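PDB 2DSA: glutathione S-transferase from Burkholderia xenovorans, which binds glutathione and reductively dechlorinates metabolites of polychlorinated biphenyls, probably alongside the general glutathione transferase activity of its family. Local coordinates for residues K35-A38 and D42-E45; Y72-V77 and Q81-N86; S110-P115 and V168-S173; G134-Q139 and P144-D149. All blocks are in the same frame, centred on the assembly; numbering follows the deposited sequence.

Contact 1: residues K35-A38 and D42-E45. With GSH (glutathione), chain E.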
loop_
_atom_site.group_PDB
_atom_site.type_symbol
_atom_site.label_atom_id
_atom_site.label_comp_id
_atom_site.label_asym_id
_atom_site.label_seq_id
_atom_site.Cartn_x
_atom_site.Cartn_y
_atom_site.Cartn_z
ATOM N N LYS A 35 1.896 -23.440 -5.870
ATOM C CA LYS A 35 3.027 -22.552 -5.558
ATOM C C LYS A 35 4.328 -23.000 -6.223
ATOM O O LYS A 35 5.408 -22.887 -5.645
ATOM C CB LYS A 35 3.193 -22.393 -4.041
ATOM C CG LYS A 35 2.446 -21.216 -3.417
ATOM C CD LYS A 35 1.271 -20.740 -4.236
ATOM C CE LYS A 35 0.776 -19.396 -3.762
ATOM N NZ LYS A 35 0.556 -19.364 -2.293
ATOM N N LYS A 36 4.207 -23.508 -7.446
ATOM C CA LYS A 36 5.359 -23.878 -8.253
ATOM C C LYS A 36 5.461 -22.931 -9.433
ATOM O O LYS A 36 4.453 -22.585 -10.053
ATOM C CB LYS A 36 5.250 -25.324 -8.757
ATOM C CG LYS A 36 4.838 -26.337 -7.701
ATOM C CD LYS A 36 5.827 -26.401 -6.536
ATOM C CE LYS A 36 6.919 -27.416 -6.789
ATOM N NZ LYS A 36 6.342 -28.794 -6.907
ATOM N N THR A 37 6.677 -22.496 -9.731
ATOM C CA THR A 37 6.909 -21.743 -10.947
ATOM C C THR A 37 6.791 -22.675 -12.169
ATOM O O THR A 37 6.483 -23.870 -12.026
ATOM C CB THR A 37 8.268 -21.023 -10.934
ATOM O OG1 THR A 37 9.323 -21.974 -11.127
ATOM C CG2 THR A 37 8.474 -20.269 -9.628
ATOM N N ALA A 38 7.010 -22.116 -13.360
ATOM C CA ALA A 38 6.959 -22.873 -14.605
ATOM C C ALA A 38 8.067 -23.920 -14.657
ATOM O O ALA A 38 7.879 -24.998 -15.224
ATOM C CB ALA A 38 7.061 -21.933 -15.807
ATOM N N ASP A 42 10.037 -24.212 -6.170
ATOM C CA ASP A 42 9.197 -23.802 -5.044
ATOM C C ASP A 42 9.179 -22.253 -4.996
ATOM O O ASP A 42 10.192 -21.629 -4.727
ATOM C CB ASP A 42 9.767 -24.442 -3.766
ATOM C CG ASP A 42 9.228 -23.845 -2.476
ATOM O OD1 ASP A 42 8.182 -23.164 -2.451
ATOM O OD2 ASP A 42 9.882 -24.102 -1.446
ATOM N N TYR A 43 8.026 -21.656 -5.294
ATOM C CA TYR A 43 7.931 -20.198 -5.461
ATOM C C TYR A 43 8.123 -19.436 -4.156
ATOM O O TYR A 43 8.531 -18.272 -4.178
ATOM C CB TYR A 43 6.621 -19.789 -6.135
ATOM C CG TYR A 43 6.443 -18.286 -6.254
ATOM C CD1 TYR A 43 7.312 -17.525 -7.035
ATOM C CD2 TYR A 43 5.427 -17.623 -5.554
ATOM C CE1 TYR A 43 7.164 -16.138 -7.131
ATOM C CE2 TYR A 43 5.265 -16.237 -5.655
ATOM C CZ TYR A 43 6.136 -15.503 -6.443
ATOM O OH TYR A 43 5.984 -14.135 -6.557
ATOM N N LEU A 44 7.853 -20.091 -3.025
ATOM C CA LEU A 44 8.156 -19.503 -1.710
ATOM C C LEU A 44 9.647 -19.294 -1.445
ATOM O O LEU A 44 10.017 -18.523 -0.561
ATOM C CB LEU A 44 7.498 -20.294 -0.569
ATOM C CG LEU A 44 6.052 -19.912 -0.253
ATOM C CD1 LEU A 44 5.118 -20.223 -1.402
ATOM C CD2 LEU A 44 5.574 -20.590 1.021
ATOM N N GLU A 45 10.503 -19.948 -2.234
ATOM C CA GLU A 45 11.946 -19.662 -2.213
ATOM C C GLU A 45 12.219 -18.280 -2.773
ATOM O O GLU A 45 13.246 -17.674 -2.450
ATOM C CB GLU A 45 12.732 -20.686 -3.049
ATOM C CG GLU A 45 12.810 -22.091 -2.417
ATOM C CD GLU A 45 13.449 -23.128 -3.346
ATOM O OE1 GLU A 45 13.190 -24.348 -3.164
ATOM O OE2 GLU A 45 14.197 -22.722 -4.268
HETATM N N1 GSH E . 0.457 -7.074 -0.929
HETATM C CA1 GSH E . 0.622 -7.777 -2.208
HETATM C C1 GSH E . 0.968 -6.813 -3.309
HETATM O O11 GSH E . 0.438 -5.676 -3.339
HETATM O O12 GSH E . 1.770 -7.142 -4.222
HETATM C CB1 GSH E . -0.629 -8.531 -2.646
HETATM C CG1 GSH E . -0.331 -9.404 -3.876
HETATM C CD1 GSH E . -1.470 -10.356 -4.114
HETATM O OE1 GSH E . -2.567 -10.262 -3.265
HETATM N N2 GSH E . -1.376 -11.229 -5.121
HETATM C CA2 GSH E . -2.375 -12.237 -5.440
HETATM C C2 GSH E . -1.857 -13.623 -5.223
HETATM O O2 GSH E . -0.606 -13.994 -5.708
HETATM C CB2 GSH E . -2.839 -12.137 -6.893
HETATM S SG2 GSH E . -3.644 -10.550 -7.186
HETATM N N3 GSH E . -2.630 -14.465 -4.565
HETATM C CA3 GSH E . -2.364 -14.796 -3.173
HETATM C C3 GSH E . -2.007 -16.244 -3.121
HETATM O O31 GSH E . -1.845 -16.835 -4.213
HETATM O O32 GSH E . -1.869 -16.846 -2.032
#
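K35 meets Y43 through the backbone and L44 through its side chain. The polar link is the bond from Y43 N to K35 O. It is 2.9 Å long and nearly straight at hydrogen, 166°. Beside it the backbones of K36 and D42 form a single beta bridge, with CA of K36 and CA of D42 5.0 Å apart. Inside 42-45, E45 N bonds to D42 O, and L44 N makes a weak bond to D42 OD1.

The contact lies at an edge of the sheet in the thioredoxin-like domain of a glutathione transferase, on outermost strand 36-37. The neighbouring strand is 26-31. K35 and K36 together face one residue of that strand, a G1 beta bulge.

The apolar contacts flank the bridge. L44 CD1 presses on K35 CG at 3.5 Å, a tight fit, and the two side chains cross obliquely. T37 CG2 approaches Y43 CD1 at 4.0 Å and lies oblique to the ring. CG of Y43 is anti to the backbone N (chi1 177°). This carries the ring past T37 and away from 35-38. The ring packs on V30, and its OH bonds to Y51 O, in the glutathione pocket.

The amino end of K35 reaches the same pocket. The chain bends at chi2, where L44 CD1 lies against CB and CG, and again at chi4 near its end. NZ stops 3.5 Å from O32 of the glutathione glycine carboxylate, and CE is 3.7 Å from O31. At this range the attraction is probably electrostatic. E104 of the second subunit also hydrogen-bonds to this glutathione.

Contact 2: residues Y72-V77 and Q81-N86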
loop_
_atom_site.group_PDB
_atom_site.type_symbol
_atom_site.label_atom_id
_atom_site.label_comp_id
_atom_site.label_asym_id
_atom_site.label_seq_id
_atom_site.Cartn_x
_atom_site.Cartn_y
_atom_site.Cartn_z
ATOM N N TYR A 72 10.054 1.079 -9.361
ATOM C CA TYR A 72 11.349 0.658 -9.852
ATOM C C TYR A 72 11.335 0.655 -11.383
ATOM O O TYR A 72 12.196 1.277 -12.011
ATOM C CB TYR A 72 11.783 -0.705 -9.270
ATOM C CG TYR A 72 13.074 -1.210 -9.911
ATOM C CD1 TYR A 72 13.032 -2.017 -11.049
ATOM C CD2 TYR A 72 14.326 -0.835 -9.413
ATOM C CE1 TYR A 72 14.187 -2.448 -11.678
ATOM C CE2 TYR A 72 15.505 -1.294 -10.034
ATOM C CZ TYR A 72 15.414 -2.085 -11.162
ATOM O OH TYR A 72 16.537 -2.525 -11.798
ATOM N N VAL A 73 10.332 0.010 -11.969
ATOM C CA VAL A 73 10.193 -0.085 -13.416
ATOM C C VAL A 73 10.159 1.292 -14.113
ATOM O O VAL A 73 10.935 1.559 -15.052
ATOM C CB VAL A 73 8.966 -0.946 -13.803
ATOM C CG1 VAL A 73 8.668 -0.833 -15.303
ATOM C CG2 VAL A 73 9.169 -2.420 -13.391
ATOM N N ALA A 74 9.283 2.170 -13.629
ATOM C CA ALA A 74 9.183 3.528 -14.149
ATOM C C ALA A 74 10.497 4.325 -14.061
ATOM O O ALA A 74 10.817 5.106 -14.954
ATOM C CB ALA A 74 8.056 4.286 -13.432
ATOM N N ASP A 75 11.221 4.158 -12.962
ATOM C CA ASP A 75 12.473 4.892 -12.737
ATOM C C ASP A 75 13.598 4.456 -13.687
ATOM O O ASP A 75 14.582 5.178 -13.835
ATOM C CB ASP A 75 12.935 4.753 -11.283
ATOM C CG ASP A 75 12.100 5.593 -10.310
ATOM O OD1 ASP A 75 12.239 5.383 -9.088
ATOM O OD2 ASP A 75 11.332 6.471 -10.758
ATOM N N GLN A 76 13.435 3.291 -14.315
ATOM C CA GLN A 76 14.391 2.792 -15.303
ATOM C C GLN A 76 14.312 3.578 -16.606
ATOM O O GLN A 76 15.308 3.685 -17.321
ATOM C CB GLN A 76 14.204 1.286 -15.573
ATOM C CG GLN A 76 14.328 0.384 -14.338
ATOM C CD GLN A 76 15.401 0.845 -13.345
ATOM O OE1 GLN A 76 16.607 0.786 -13.633
ATOM N NE2 GLN A 76 14.961 1.301 -12.163
ATOM N N VAL A 77 13.137 4.126 -16.919
ATOM C CA VAL A 77 12.945 4.863 -18.173
ATOM C C VAL A 77 12.287 6.234 -17.947
ATOM O O VAL A 77 11.146 6.457 -18.365
ATOM C CB VAL A 77 12.165 4.031 -19.248
ATOM C CG1 VAL A 77 12.335 4.643 -20.635
ATOM C CG2 VAL A 77 12.649 2.586 -19.307
ATOM N N GLN A 81 8.206 8.934 -18.668
ATOM C CA GLN A 81 7.354 9.634 -17.689
ATOM C C GLN A 81 6.227 8.755 -17.143
ATOM O O GLN A 81 5.090 9.206 -16.976
ATOM C CB GLN A 81 6.778 10.922 -18.290
ATOM C CG GLN A 81 7.809 11.771 -19.013
ATOM C CD GLN A 81 7.191 12.971 -19.670
ATOM O OE1 GLN A 81 6.866 12.945 -20.863
ATOM N NE2 GLN A 81 7.008 14.037 -18.895
ATOM N N LEU A 82 6.554 7.498 -16.877
ATOM C CA LEU A 82 5.622 6.582 -16.244
ATOM C C LEU A 82 5.399 6.867 -14.753
ATOM O O LEU A 82 4.482 6.312 -14.144
ATOM C CB LEU A 82 6.056 5.135 -16.471
ATOM C CG LEU A 82 5.991 4.703 -17.939
ATOM C CD1 LEU A 82 6.623 3.333 -18.115
ATOM C CD2 LEU A 82 4.555 4.768 -18.495
ATOM N N ALA A 83 6.254 7.703 -14.170
ATOM C CA ALA A 83 6.069 8.220 -12.808
ATOM C C ALA A 83 6.664 9.614 -12.776
ATOM O O ALA A 83 7.636 9.865 -13.480
ATOM C CB ALA A 83 6.771 7.342 -11.796
ATOM N N PRO A 84 6.101 10.526 -11.954
ATOM C CA PRO A 84 6.821 11.786 -11.715
ATOM C C PRO A 84 8.171 11.528 -11.052
ATOM O O PRO A 84 8.363 10.490 -10.378
ATOM C CB PRO A 84 5.904 12.544 -10.739
ATOM C CG PRO A 84 4.547 11.919 -10.915
ATOM C CD PRO A 84 4.811 10.478 -11.235
ATOM N N ALA A 85 9.090 12.474 -11.239
ATOM C CA ALA A 85 10.439 12.402 -10.685
ATOM C C ALA A 85 10.453 12.318 -9.167
ATOM O O ALA A 85 9.741 13.059 -8.462
ATOM C CB ALA A 85 11.280 13.588 -11.159
ATOM N N ASN A 86 11.262 11.398 -8.665
ATOM C CA ASN A 86 11.467 11.265 -7.240
ATOM C C ASN A 86 11.784 12.596 -6.582
ATOM O O ASN A 86 12.555 13.403 -7.123
ATOM C CB ASN A 86 12.616 10.301 -6.986
ATOM C CG ASN A 86 12.212 8.879 -7.195
ATOM O OD1 ASN A 86 11.285 8.401 -6.541
ATOM N ND2 ASN A 86 12.893 8.182 -8.117
HETATM O O HOH W 1 9.229 7.097 -16.209
#
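A74 meets L82 and A83 with one methyl group. Its CB lies 3.7 Å from L82 CB and 3.7 Å from A83 CB. The short side chain lets the loop lie close on the helix, with the CA atoms of A74 and L82 5.1 Å apart.

The direct polar contact is between side chains. D75 holds CG opposite its carbonyl carbon (chi1 -74°), which swings the carboxylate toward the loop. N86 ND2 donates to D75 OD1 at 3.0 Å, nearly straight at 168°. The donor meets OD1 from above the carboxylate plane, while OD1 lies in the amide plane of N86; the two planes are 72° apart. Y92 of the second subunit also bonds to OD1, and R91 forms a salt bridge with OD2.

A water closes the other end of the contact. It donates to A74 O in the last turn at 2.8 Å and to V77 O just beyond the helix at 3.0 Å, and accepts from L82 N at 2.8 Å.

The contact lies where helix 66-76 of the thioredoxin-like domain runs out and the linker to the helical domain begins, a junction characteristic of the glutathione transferase fold, here beside the dimer interface.

Contact 3: residues S110-P115 and V168-S173. With HPX ((2Z,4E)-2-hydroxy-6-oxo-6-phenylhexa-2,4-dienoic acid), chain F.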
loop_
_atom_site.group_PDB
_atom_site.type_symbol
_atom_site.label_atom_id
_atom_site.label_comp_id
_atom_site.label_asym_id
_atom_site.label_seq_id
_atom_site.Cartn_x
_atom_site.Cartn_y
_atom_site.Cartn_z
ATOM N N SER A 110 -10.061 -9.074 -3.022
ATOM C CA SER A 110 -9.484 -10.368 -2.594
ATOM C C SER A 110 -10.459 -11.416 -2.033
ATOM O O SER A 110 -10.417 -12.566 -2.471
ATOM C CB SER A 110 -8.326 -10.162 -1.608
ATOM O OG SER A 110 -7.240 -9.499 -2.238
ATOM N N PRO A 111 -11.314 -11.031 -1.049
ATOM C CA PRO A 111 -12.310 -11.969 -0.503
ATOM C C PRO A 111 -13.360 -12.422 -1.522
ATOM O O PRO A 111 -13.862 -13.537 -1.418
ATOM C CB PRO A 111 -12.974 -11.162 0.618
ATOM C CG PRO A 111 -11.988 -10.063 0.938
ATOM C CD PRO A 111 -11.395 -9.721 -0.374
ATOM N N LEU A 112 -13.673 -11.574 -2.501
ATOM C CA LEU A 112 -14.605 -11.931 -3.576
ATOM C C LEU A 112 -14.121 -13.090 -4.460
ATOM O O LEU A 112 -14.937 -13.833 -5.005
ATOM C CB LEU A 112 -14.963 -10.711 -4.438
ATOM C CG LEU A 112 -15.606 -9.511 -3.739
ATOM C CD1 LEU A 112 -15.958 -8.415 -4.732
ATOM C CD2 LEU A 112 -16.840 -9.918 -2.935
ATOM N N PHE A 113 -12.805 -13.237 -4.605
ATOM C CA PHE A 113 -12.235 -14.334 -5.390
ATOM C C PHE A 113 -12.073 -15.592 -4.547
ATOM O O PHE A 113 -11.635 -16.629 -5.042
ATOM C CB PHE A 113 -10.887 -13.932 -5.996
ATOM C CG PHE A 113 -11.002 -12.947 -7.121
ATOM C CD1 PHE A 113 -10.927 -11.581 -6.877
ATOM C CD2 PHE A 113 -11.183 -13.385 -8.426
ATOM C CE1 PHE A 113 -11.032 -10.672 -7.919
ATOM C CE2 PHE A 113 -11.296 -12.478 -9.472
ATOM C CZ PHE A 113 -11.219 -11.125 -9.218
ATOM N N ASN A 114 -12.441 -15.487 -3.275
ATOM C CA ASN A 114 -12.336 -16.593 -2.335
ATOM C C ASN A 114 -13.671 -17.348 -2.208
ATOM O O ASN A 114 -14.701 -16.737 -1.903
ATOM C CB ASN A 114 -11.857 -16.066 -0.974
ATOM C CG ASN A 114 -11.475 -17.177 0.010
ATOM O OD1 ASN A 114 -11.375 -18.359 -0.347
ATOM N ND2 ASN A 114 -11.251 -16.787 1.263
ATOM N N PRO A 115 -13.662 -18.673 -2.477
ATOM C CA PRO A 115 -14.858 -19.507 -2.248
ATOM C C PRO A 115 -15.215 -19.648 -0.764
ATOM O O PRO A 115 -16.395 -19.712 -0.422
ATOM C CB PRO A 115 -14.461 -20.875 -2.822
ATOM C CG PRO A 115 -13.231 -20.627 -3.650
ATOM C CD PRO A 115 -12.545 -19.458 -3.036
ATOM N N VAL A 168 -16.047 -11.020 -10.958
ATOM C CA VAL A 168 -16.731 -11.066 -9.667
ATOM C C VAL A 168 -18.062 -10.307 -9.718
ATOM O O VAL A 168 -18.601 -9.902 -8.685
ATOM C CB VAL A 168 -15.845 -10.538 -8.500
ATOM C CG1 VAL A 168 -14.748 -11.534 -8.158
ATOM C CG2 VAL A 168 -15.268 -9.154 -8.814
ATOM N N ASN A 169 -18.573 -10.123 -10.938
ATOM C CA ASN A 169 -19.917 -9.557 -11.193
ATOM C C ASN A 169 -20.151 -8.136 -10.681
ATOM O O ASN A 169 -21.277 -7.790 -10.305
ATOM C CB ASN A 169 -21.040 -10.509 -10.705
ATOM C CG ASN A 169 -20.894 -11.922 -11.253
ATOM O OD1 ASN A 169 -20.976 -12.145 -12.466
ATOM N ND2 ASN A 169 -20.661 -12.887 -10.358
ATOM N N ILE A 170 -19.098 -7.317 -10.677
ATOM C CA ILE A 170 -19.228 -5.896 -10.314
ATOM C C ILE A 170 -19.546 -5.053 -11.540
ATOM O O ILE A 170 -18.784 -5.010 -12.528
ATOM C CB ILE A 170 -17.993 -5.336 -9.547
ATOM C CG1 ILE A 170 -17.870 -6.019 -8.183
ATOM C CG2 ILE A 170 -18.109 -3.818 -9.364
ATOM C CD1 ILE A 170 -16.507 -5.915 -7.533
ATOM N N ASP A 171 -20.702 -4.404 -11.472
ATOM C CA ASP A 171 -21.169 -3.540 -12.534
ATOM C C ASP A 171 -20.546 -2.167 -12.340
ATOM O O ASP A 171 -20.642 -1.587 -11.261
ATOM C CB ASP A 171 -22.698 -3.442 -12.488
ATOM C CG ASP A 171 -23.290 -2.864 -13.760
ATOM O OD1 ASP A 171 -24.487 -2.512 -13.737
ATOM O OD2 ASP A 171 -22.575 -2.764 -14.784
ATOM N N LEU A 172 -19.897 -1.669 -13.388
ATOM C CA LEU A 172 -19.277 -0.342 -13.359
ATOM C C LEU A 172 -20.166 0.707 -14.037
ATOM O O LEU A 172 -19.758 1.854 -14.229
ATOM C CB LEU A 172 -17.876 -0.384 -13.993
ATOM C CG LEU A 172 -16.816 -1.285 -13.339
ATOM C CD1 LEU A 172 -15.522 -1.159 -14.105
ATOM C CD2 LEU A 172 -16.597 -0.966 -11.854
ATOM N N SER A 173 -21.391 0.296 -14.369
ATOM C CA SER A 173 -22.410 1.152 -15.007
ATOM C C SER A 173 -22.727 2.468 -14.270
ATOM O O SER A 173 -22.945 3.484 -14.927
ATOM C CB SER A 173 -23.704 0.361 -15.238
ATOM O OG SER A 173 -23.495 -0.705 -16.160
HETATM C CB3 HPX F . -8.097 -13.552 -13.698
HETATM C CB4 HPX F . -9.231 -12.744 -13.663
HETATM C CB5 HPX F . -9.562 -12.057 -12.493
HETATM C CB6 HPX F . -8.751 -12.177 -11.369
HETATM C CB1 HPX F . -7.619 -12.981 -11.404
HETATM C CB2 HPX F . -7.293 -13.670 -12.569
HETATM C CA6 HPX F . -6.750 -13.124 -10.192
HETATM O OA4 HPX F . -6.035 -14.111 -10.087
HETATM C CA5 HPX F . -6.743 -12.112 -9.121
HETATM C CA4 HPX F . -6.702 -12.550 -7.869
HETATM C CA3 HPX F . -6.673 -11.624 -6.727
HETATM C CA2 HPX F . -6.320 -12.039 -5.503
HETATM O OA3 HPX F . -5.993 -13.295 -5.221
HETATM C CA1 HPX F . -6.291 -11.078 -4.428
HETATM O OA2 HPX F . -5.755 -11.404 -3.347
HETATM O OA1 HPX F . -6.795 -9.958 -4.633
#
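F113 and V168 each turn one group away from their own carbonyl carbon, F113 CG with chi1 -72° and V168 CG1 with chi1 -73°, and these settings bring ring and methyl together. V168 CG1 sits over the centre of one ring face, 3.7 Å from the centroid of the F113 ring and 9° off its normal, a clear CH-pi contact. The same methyl is 3.8 Å from L112 CB. L112 CD1 touches I170 CD1 at 3.8 Å, and these two side chains cross at about a right angle. F109 backs both V168 and I170.

The opposite face of F113 lies against the diene chain of the bound HPX at CA4. On the CE2 and CZ side the ring meets the phenyl group, with F113 CE2 3.2 Å from HPX CB6. W164 meets the F113 ring edge-to-face. S110 OG lies against both carboxylate oxygens of HPX, 2.7 Å from OA2 and nearer still to OA1, at a doubtfully short distance; which one takes the proton is not settled.

S110 supplies polar recognition of the acid group. F113, held from behind by V168, offers an apolar surface to the diene chain and the start of the phenyl group.

Contact 4: residues G134-Q139 and P144-D149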
loop_
_atom_site.group_PDB
_atom_site.type_symbol
_atom_site.label_atom_id
_atom_site.label_comp_id
_atom_site.label_asym_id
_atom_site.label_seq_id
_atom_site.Cartn_x
_atom_site.Cartn_y
_atom_site.Cartn_z
ATOM N N GLY A 134 -16.585 5.050 -6.191
ATOM C CA GLY A 134 -17.194 6.368 -6.354
ATOM C C GLY A 134 -16.147 7.468 -6.279
ATOM O O GLY A 134 -16.125 8.375 -7.114
ATOM N N GLN A 135 -15.264 7.384 -5.285
ATOM C CA GLN A 135 -14.204 8.377 -5.141
ATOM C C GLN A 135 -13.296 8.444 -6.384
ATOM O O GLN A 135 -12.907 9.533 -6.821
ATOM C CB GLN A 135 -13.387 8.121 -3.873
ATOM C CG GLN A 135 -12.296 9.170 -3.608
ATOM C CD GLN A 135 -11.401 8.805 -2.443
ATOM O OE1 GLN A 135 -11.628 7.803 -1.739
ATOM N NE2 GLN A 135 -10.361 9.605 -2.234
ATOM N N VAL A 136 -12.984 7.286 -6.962
ATOM C CA VAL A 136 -12.115 7.231 -8.147
ATOM C C VAL A 136 -12.827 7.725 -9.399
ATOM O O VAL A 136 -12.216 8.373 -10.250
ATOM C CB VAL A 136 -11.553 5.808 -8.393
ATOM C CG1 VAL A 136 -10.503 5.833 -9.477
ATOM C CG2 VAL A 136 -10.970 5.250 -7.113
ATOM N N ALA A 137 -14.117 7.410 -9.513
ATOM C CA ALA A 137 -14.923 7.881 -10.630
ATOM C C ALA A 137 -14.990 9.405 -10.648
ATOM O O ALA A 137 -14.883 10.021 -11.711
ATOM C CB ALA A 137 -16.314 7.270 -10.582
ATOM N N ARG A 138 -15.135 10.012 -9.471
ATOM C CA ARG A 138 -15.116 11.472 -9.371
ATOM C C ARG A 138 -13.751 12.048 -9.752
ATOM O O ARG A 138 -13.670 13.093 -10.414
ATOM C CB ARG A 138 -15.573 11.934 -7.989
ATOM C CG ARG A 138 -17.037 11.569 -7.717
ATOM C CD ARG A 138 -17.632 12.244 -6.472
ATOM N NE ARG A 138 -16.964 11.826 -5.234
ATOM C CZ ARG A 138 -17.267 10.735 -4.529
ATOM N NH1 ARG A 138 -18.240 9.911 -4.934
ATOM N NH2 ARG A 138 -16.585 10.470 -3.416
ATOM N N GLN A 139 -12.683 11.342 -9.362
ATOM C CA GLN A 139 -11.313 11.754 -9.680
ATOM C C GLN A 139 -11.095 11.740 -11.196
ATOM O O GLN A 139 -10.464 12.632 -11.744
ATOM C CB GLN A 139 -10.299 10.842 -8.965
ATOM C CG GLN A 139 -8.799 11.142 -9.241
ATOM C CD GLN A 139 -8.267 12.402 -8.544
ATOM O OE1 GLN A 139 -7.261 12.972 -8.974
ATOM N NE2 GLN A 139 -8.926 12.832 -7.470
ATOM N N PRO A 144 -8.231 12.775 -17.624
ATOM C CA PRO A 144 -8.150 11.419 -18.179
ATOM C C PRO A 144 -7.432 10.390 -17.284
ATOM O O PRO A 144 -7.762 9.208 -17.331
ATOM C CB PRO A 144 -7.408 11.625 -19.496
ATOM C CG PRO A 144 -6.616 12.870 -19.303
ATOM C CD PRO A 144 -7.393 13.734 -18.368
ATOM N N TYR A 145 -6.470 10.842 -16.477
ATOM C CA TYR A 145 -5.688 9.955 -15.621
ATOM C C TYR A 145 -5.657 10.460 -14.183
ATOM O O TYR A 145 -6.067 11.590 -13.915
ATOM C CB TYR A 145 -4.269 9.784 -16.186
ATOM C CG TYR A 145 -4.286 9.366 -17.628
ATOM C CD1 TYR A 145 -3.943 10.263 -18.635
ATOM C CD2 TYR A 145 -4.699 8.087 -17.995
ATOM C CE1 TYR A 145 -3.979 9.887 -19.967
ATOM C CE2 TYR A 145 -4.743 7.714 -19.309
ATOM C CZ TYR A 145 -4.386 8.619 -20.288
ATOM O OH TYR A 145 -4.431 8.233 -21.600
ATOM N N LEU A 146 -5.201 9.594 -13.273
ATOM C CA LEU A 146 -5.201 9.851 -11.826
ATOM C C LEU A 146 -4.403 11.100 -11.413
ATOM O O LEU A 146 -4.813 11.848 -10.507
ATOM C CB LEU A 146 -4.686 8.610 -11.087
ATOM C CG LEU A 146 -5.611 7.611 -10.358
ATOM C CD1 LEU A 146 -7.103 7.779 -10.633
ATOM C CD2 LEU A 146 -5.148 6.147 -10.516
ATOM N N LEU A 147 -3.277 11.327 -12.095
ATOM C CA LEU A 147 -2.416 12.479 -11.823
ATOM C C LEU A 147 -2.639 13.649 -12.793
ATOM O O LEU A 147 -1.930 14.656 -12.726
ATOM C CB LEU A 147 -0.935 12.057 -11.782
ATOM C CG LEU A 147 -0.578 10.967 -10.738
ATOM C CD1 LEU A 147 0.922 10.690 -10.710
ATOM C CD2 LEU A 147 -1.074 11.297 -9.343
ATOM N N GLY A 148 -3.624 13.519 -13.682
ATOM C CA GLY A 148 -3.964 14.597 -14.621
ATOM C C GLY A 148 -3.962 14.162 -16.069
ATOM O O GLY A 148 -4.682 13.233 -16.437
ATOM N N ASP A 149 -3.139 14.823 -16.883
ATOM C CA ASP A 149 -3.053 14.540 -18.323
ATOM C C ASP A 149 -2.035 13.459 -18.668
ATOM O O ASP A 149 -2.036 12.931 -19.784
ATOM C CB ASP A 149 -2.750 15.823 -19.109
ATOM C CG ASP A 149 -3.863 16.854 -18.984
ATOM O OD1 ASP A 149 -5.006 16.554 -19.425
ATOM O OD2 ASP A 149 -3.599 17.948 -18.424
HETATM O O HOH W 2 -7.518 13.028 -12.385
#
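The last turn of helix 119-139 brings V136 and Q139 up to L146, which lies in a type I beta turn from Y145 to G148. Y145 and G148 are paired by two backbone bonds, G148 N to Y145 O at 3.1 Å and Y145 N to G148 O at 3.0 Å. G148 takes backbone angles (phi 126°, psi -122°) that a side chain would tolerate poorly.

L146 carries the apolar contact with one methyl. Its CD1 lies 4.0 Å from Q139 CG and 4.1 Å from V136 CG1. L146 and Q139 cross at about a right angle. L146 is off the staggered positions at both chi1 (-102°) and chi2, which suggests some strain or an uncertain fit.

A water lies between the two backbones, 3.0 Å from Q139 O and 2.6 Å from Y145 O, and may bridge them. It has more acceptors around it than protons, so the two bonds may not both hold at once.

The contact is buried within the helical C-terminal domain. L158 of helix 153-163 packs on both V136 and L146, and D155 of that helix takes the L146 N-H. F100 and W97 of helix 89-109 lie against V136 and Q139 respectively, and L178 of helix 176-186 also touches V136.

Contacts 1 and 3 border the active site from its two domains. Their nearest atoms are about 12 Å apart and their centres 27 Å. The K35 side chain lies about 9 Å from HPX, and that of F113 about 7 Å from glutathione. Contacts 2 and 4 join each other: P84 CG packs on L147 CD1 at 3.8 Å, linking the interdomain loop to the helical domain. Contact 4 is nested in the chain loop closed by contact 3, with nearest atoms about 7 Å apart. Contacts 1 and 4 lie on opposite sides of the chain's centre, their own centres 37 Å apart.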